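Local coordinates for protein VIN1 (Oscarella pearsei, PDB 6BFI) that binds actin filaments as a sponge member of the vinculin/alpha-catenin family and may play a role in cell-cell adhesion, at residues 562-567 with 607-612; 577-582 with 593-598. All blocks are in the same frame, centred on the assembly; numbering follows the deposited sequence.

Interaction 1 of 2, residues 562-567 with 607-612; sequences SSASES and AAVRSV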
loop_
_atom_site.group_PDB
_atom_site.type_symbol
_atom_site.label_atom_id
_atom_site.label_comp_id
_atom_site.label_asym_id
_atom_site.label_seq_id
_atom_site.Cartn_x
_atom_site.Cartn_y
_atom_site.Cartn_z
ATOM N N SER A 562 -25.732 -7.061 10.972
ATOM C CA SER A 562 -25.492 -8.135 11.929
ATOM C C SER A 562 -26.749 -8.965 12.145
ATOM O O SER A 562 -26.675 -10.191 12.273
ATOM C CB SER A 562 -24.992 -7.560 13.254
ATOM O OG SER A 562 -23.746 -6.913 13.086
ATOM N N SER A 563 -27.916 -8.317 12.182
ATOM C CA SER A 563 -29.159 -9.066 12.319
ATOM C C SER A 563 -29.402 -9.957 11.107
ATOM O O SER A 563 -29.801 -11.120 11.252
ATOM C CB SER A 563 -30.333 -8.110 12.531
ATOM O OG SER A 563 -30.243 -7.468 13.791
ATOM N N ALA A 564 -29.151 -9.438 9.902
ATOM C CA ALA A 564 -29.357 -10.243 8.700
ATOM C C ALA A 564 -28.373 -11.408 8.636
ATOM O O ALA A 564 -28.760 -12.543 8.333
ATOM C CB ALA A 564 -29.239 -9.367 7.454
ATOM N N SER A 565 -27.095 -11.147 8.920
ATOM C CA SER A 565 -26.095 -12.208 8.840
ATOM C C SER A 565 -26.326 -13.269 9.910
ATOM O O SER A 565 -26.208 -14.469 9.638
ATOM C CB SER A 565 -24.689 -11.620 8.962
ATOM O OG SER A 565 -24.445 -11.140 10.271
ATOM N N GLU A 566 -26.663 -12.849 11.131
ATOM C CA GLU A 566 -26.944 -13.812 12.190
ATOM C C GLU A 566 -28.190 -14.631 11.875
ATOM O O GLU A 566 -28.201 -15.855 12.061
ATOM C CB GLU A 566 -27.092 -13.087 13.527
ATOM C CG GLU A 566 -25.778 -12.569 14.095
ATOM C CD GLU A 566 -25.975 -11.446 15.097
ATOM O OE1 GLU A 566 -27.063 -10.833 15.099
ATOM O OE2 GLU A 566 -25.040 -11.174 15.879
ATOM N N SER A 567 -29.245 -13.973 11.386
ATOM C CA SER A 567 -30.463 -14.691 11.024
ATOM C C SER A 567 -30.204 -15.686 9.900
ATOM O O SER A 567 -30.784 -16.777 9.883
ATOM C CB SER A 567 -31.555 -13.700 10.622
ATOM O OG SER A 567 -32.740 -14.375 10.233
ATOM N N ALA A 607 -31.206 -13.196 0.761
ATOM C CA ALA A 607 -31.933 -12.034 0.265
ATOM C C ALA A 607 -31.969 -10.913 1.295
ATOM O O ALA A 607 -31.919 -9.735 0.929
ATOM C CB ALA A 607 -33.354 -12.433 -0.136
ATOM N N ALA A 608 -32.044 -11.256 2.584
ATOM C CA ALA A 608 -32.063 -10.230 3.622
ATOM C C ALA A 608 -30.735 -9.485 3.683
ATOM O O ALA A 608 -30.707 -8.247 3.727
ATOM C CB ALA A 608 -32.394 -10.856 4.976
ATOM N N VAL A 609 -29.622 -10.224 3.685
ATOM C CA VAL A 609 -28.310 -9.574 3.704
ATOM C C VAL A 609 -28.139 -8.687 2.474
ATOM O O VAL A 609 -27.695 -7.530 2.566
ATOM C CB VAL A 609 -27.192 -10.627 3.803
ATOM C CG1 VAL A 609 -25.832 -9.952 3.911
ATOM C CG2 VAL A 609 -27.442 -11.552 4.988
ATOM N N ARG A 610 -28.499 -9.220 1.301
ATOM C CA ARG A 610 -28.453 -8.436 0.073
ATOM C C ARG A 610 -29.323 -7.191 0.173
ATOM O O ARG A 610 -28.988 -6.154 -0.409
ATOM C CB ARG A 610 -28.890 -9.299 -1.113
ATOM C CG ARG A 610 -28.655 -8.674 -2.479
ATOM C CD ARG A 610 -29.901 -7.984 -3.033
ATOM N NE ARG A 610 -31.022 -8.907 -3.196
ATOM C CZ ARG A 610 -32.139 -8.862 -2.476
ATOM N NH1 ARG A 610 -32.293 -7.928 -1.547
ATOM N NH2 ARG A 610 -33.107 -9.744 -2.690
ATOM N N SER A 611 -30.435 -7.269 0.907
ATOM C CA SER A 611 -31.307 -6.109 1.047
ATOM C C SER A 611 -30.682 -5.049 1.943
ATOM O O SER A 611 -30.824 -3.849 1.682
ATOM C CB SER A 611 -32.669 -6.530 1.595
ATOM O OG SER A 611 -33.426 -5.389 1.969
ATOM N N VAL A 612 -30.000 -5.468 3.011
ATOM C CA VAL A 612 -29.342 -4.497 3.884
ATOM C C VAL A 612 -28.231 -3.777 3.128
ATOM O O VAL A 612 -28.155 -2.538 3.119
ATOM C CB VAL A 612 -28.809 -5.184 5.154
ATOM C CG1 VAL A 612 -28.005 -4.200 5.987
ATOM C CG2 VAL A 612 -29.961 -5.753 5.966
#

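Interaction 2 of 2, residues 577-582 with 593-598; sequences IEAKAV and RKFCSS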
loop_
_atom_site.group_PDB
_atom_site.type_symbol
_atom_site.label_atom_id
_atom_site.label_comp_id
_atom_site.label_asym_id
_atom_site.label_seq_id
_atom_site.Cartn_x
_atom_site.Cartn_y
_atom_site.Cartn_z
ATOM N N ILE A 577 -28.818 -30.620 8.151
ATOM C CA ILE A 577 -29.250 -31.815 8.872
ATOM C C ILE A 577 -30.556 -32.351 8.293
ATOM O O ILE A 577 -30.801 -33.564 8.322
ATOM C CB ILE A 577 -29.362 -31.544 10.386
ATOM C CG1 ILE A 577 -30.630 -30.758 10.723
ATOM C CG2 ILE A 577 -28.129 -30.805 10.887
ATOM C CD1 ILE A 577 -30.897 -30.656 12.211
ATOM N N GLU A 578 -31.404 -31.477 7.737
ATOM C CA GLU A 578 -32.598 -31.966 7.055
ATOM C C GLU A 578 -32.233 -32.674 5.755
ATOM O O GLU A 578 -32.859 -33.678 5.394
ATOM C CB GLU A 578 -33.576 -30.820 6.785
ATOM C CG GLU A 578 -34.211 -30.208 8.030
ATOM C CD GLU A 578 -35.043 -31.191 8.832
ATOM O OE1 GLU A 578 -35.527 -32.191 8.258
ATOM O OE2 GLU A 578 -35.214 -30.958 10.048
ATOM N N ALA A 579 -31.222 -32.169 5.042
ATOM C CA ALA A 579 -30.755 -32.853 3.839
ATOM C C ALA A 579 -30.252 -34.255 4.170
ATOM O O ALA A 579 -30.613 -35.233 3.502
ATOM C CB ALA A 579 -29.664 -32.031 3.154
ATOM N N LYS A 580 -29.418 -34.370 5.209
ATOM C CA LYS A 580 -28.969 -35.689 5.650
ATOM C C LYS A 580 -30.149 -36.560 6.065
ATOM O O LYS A 580 -30.155 -37.772 5.816
ATOM C CB LYS A 580 -27.971 -35.547 6.801
ATOM C CG LYS A 580 -26.703 -34.795 6.428
ATOM C CD LYS A 580 -25.847 -34.497 7.650
ATOM C CE LYS A 580 -24.591 -33.726 7.266
ATOM N NZ LYS A 580 -23.801 -33.312 8.459
ATOM N N ALA A 581 -31.164 -35.958 6.688
ATOM C CA ALA A 581 -32.383 -36.700 6.987
ATOM C C ALA A 581 -33.057 -37.203 5.716
ATOM O O ALA A 581 -33.710 -38.252 5.737
ATOM C CB ALA A 581 -33.345 -35.831 7.796
ATOM N N VAL A 582 -32.910 -36.479 4.604
ATOM C CA VAL A 582 -33.439 -36.978 3.338
ATOM C C VAL A 582 -32.604 -38.151 2.841
ATOM O O VAL A 582 -33.146 -39.136 2.323
ATOM C CB VAL A 582 -33.515 -35.856 2.287
ATOM C CG1 VAL A 582 -34.063 -36.401 0.976
ATOM C CG2 VAL A 582 -34.384 -34.717 2.783
ATOM N N ARG A 593 -40.269 -32.126 2.393
ATOM C CA ARG A 593 -40.871 -30.818 2.632
ATOM C C ARG A 593 -40.061 -30.014 3.642
ATOM O O ARG A 593 -39.827 -28.813 3.448
ATOM C CB ARG A 593 -42.314 -30.976 3.110
ATOM C CG ARG A 593 -43.280 -31.447 2.041
ATOM C CD ARG A 593 -44.716 -31.351 2.530
ATOM N NE ARG A 593 -44.982 -32.262 3.641
ATOM C CZ ARG A 593 -45.561 -33.451 3.508
ATOM N NH1 ARG A 593 -45.939 -33.875 2.310
ATOM N NH2 ARG A 593 -45.765 -34.217 4.573
ATOM N N LYS A 594 -39.626 -30.660 4.728
ATOM C CA LYS A 594 -38.798 -29.977 5.720
ATOM C C LYS A 594 -37.529 -29.422 5.084
ATOM O O LYS A 594 -37.177 -28.252 5.285
ATOM C CB LYS A 594 -38.449 -30.932 6.862
ATOM C CG LYS A 594 -39.647 -31.486 7.613
ATOM C CD LYS A 594 -39.215 -32.544 8.619
ATOM C CE LYS A 594 -40.411 -33.151 9.337
ATOM N NZ LYS A 594 -40.021 -34.305 10.197
ATOM N N PHE A 595 -36.832 -30.252 4.303
ATOM C CA PHE A 595 -35.601 -29.802 3.660
ATOM C C PHE A 595 -35.864 -28.647 2.701
ATOM O O PHE A 595 -35.109 -27.667 2.679
ATOM C CB PHE A 595 -34.936 -30.965 2.925
ATOM C CG PHE A 595 -33.995 -30.530 1.839
ATOM C CD1 PHE A 595 -32.783 -29.936 2.152
ATOM C CD2 PHE A 595 -34.323 -30.710 0.506
ATOM C CE1 PHE A 595 -31.918 -29.527 1.154
ATOM C CE2 PHE A 595 -33.461 -30.305 -0.496
ATOM C CZ PHE A 595 -32.258 -29.713 -0.172
ATOM N N CYS A 596 -36.927 -28.745 1.897
ATOM C CA CYS A 596 -37.239 -27.672 0.958
ATOM C C CYS A 596 -37.514 -26.362 1.687
ATOM O O CYS A 596 -37.035 -25.299 1.272
ATOM C CB CYS A 596 -38.432 -28.067 0.087
ATOM S SG CYS A 596 -38.107 -29.429 -1.063
ATOM N N SER A 597 -38.273 -26.419 2.786
ATOM C CA SER A 597 -38.543 -25.209 3.557
ATOM C C SER A 597 -37.267 -24.642 4.166
ATOM O O SER A 597 -37.092 -23.419 4.232
ATOM C CB SER A 597 -39.576 -25.498 4.644
ATOM O OG SER A 597 -40.778 -26.000 4.085
ATOM N N SER A 598 -36.359 -25.514 4.615
ATOM C CA SER A 598 -35.107 -25.043 5.205
ATOM C C SER A 598 -34.231 -24.348 4.167
ATOM O O SER A 598 -33.673 -23.271 4.424
ATOM C CB SER A 598 -34.361 -26.213 5.846
ATOM O OG SER A 598 -35.127 -26.811 6.877
#

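Interaction 1 of 2, residues 562-567 with 607-612
Ala564 points its methyl toward helix 589-615 and meets three residues there, Ala608, Val609 and Val612, spaced over one turn. The tight part is where Ala564 CB lies 3.8 Å from Val609 CG2, while the same valine methyl also rests 3.7 Å from Ala564 O, so it covers both the side chain and the carbonyl of one residue. Val609 CG2 gets there because CG1 takes the place opposite the backbone N (chi1 -176°), which leaves CG2 beside that N and turned to the partner helix. Val612 has the same rotamer and brings its own CG2 to 4.0 Å from Ala564 CB. Having a residue as small as alanine at the centre lets the CA atoms of Ala564 and Val609 come within 5.1 Å, and the segment axes, nearly antiparallel at 166°, approach to 8.5 Å.

Toward the partly exposed Ala608 the packing slackens: the two alanine methyls, Ala564 CB and Ala608 CB, are 4.3 Å apart, at the margin of the contact. Ser565, also partly exposed, touches only through its backbone, Ser565 N lying 4.0 Å from Val609 CG2. Beyond the pair, Val609 also packs on Leu561 and Leu568 of helix 555-569 and on Met500 of helix 496-519, and Arg610 makes a salt bridge with Glu504 of that third helix, so helix 589-615 packs against both 555-569 and 496-519 at this level.

Interaction 2 of 2, residues 577-582 with 593-598
Two consecutive antiparallel helices of a helical bundle, 572-584 and 589-615, form a helical hairpin here, the all-helical construction expected of the vinculin family. Their segment axes come within 8.6 Å at 152°. Phe595 fills the inner side. Its CG lies opposite the backbone N (chi1 158°), which carries the ring to Ala579, whose CB sits 3.9 Å from Phe595 CD1 in an oblique approach. Val582 comes in nearly at right angles to the phenylalanine side chain and sets its CG2 3.8 Å from Phe595 CB. Leu527 of helix 524-550 and Ala514 and Ala518 of helix 496-519 touch Phe595 as well, placing the ring between helices.

The outer side belongs to Glu578. Its CB packs 3.9 Å from Phe595 CA, and a bend at chi2 (-61°) folds the carboxylate back so that the Glu578 side chain crosses that of Lys594 at a slant, with OE1 3.5 Å from Lys594 CB. The lysine runs extended past it, leaving Lys594 NZ 5.3 Å from Glu578 OE1, too far for a salt bridge, though the opposite charges probably attract weakly. Replacing Glu578 with an alanine would probably uncover the aliphatic part of Lys594 and leave its ammonium without a nearby opposite charge on helix 572-584. At the next turn Ser598 OG bonds back to Lys594 O at 3.0 Å, meeting that carbonyl from above its plane, and stands 3.7 Å from Glu578 CG.

How the interactions relate
Coming from the N terminus, the chain runs along helix 555-569, which carries the first half of interaction 1, and goes on into helix 572-584 with the first half of interaction 2. It then reverses and returns through helix 589-615. Interaction 2 closes first, across only ten intervening residues; interaction 1 closes later, across 39, and encloses it, so the two are nested and do not cross. The returning helix serves both, pairing with 572-584 near the turn and with 555-569 farther along. The contact centres are 22 Å apart and their nearest atoms about 9 Å, so they do not touch. Together they tie two successive helices to one long partner.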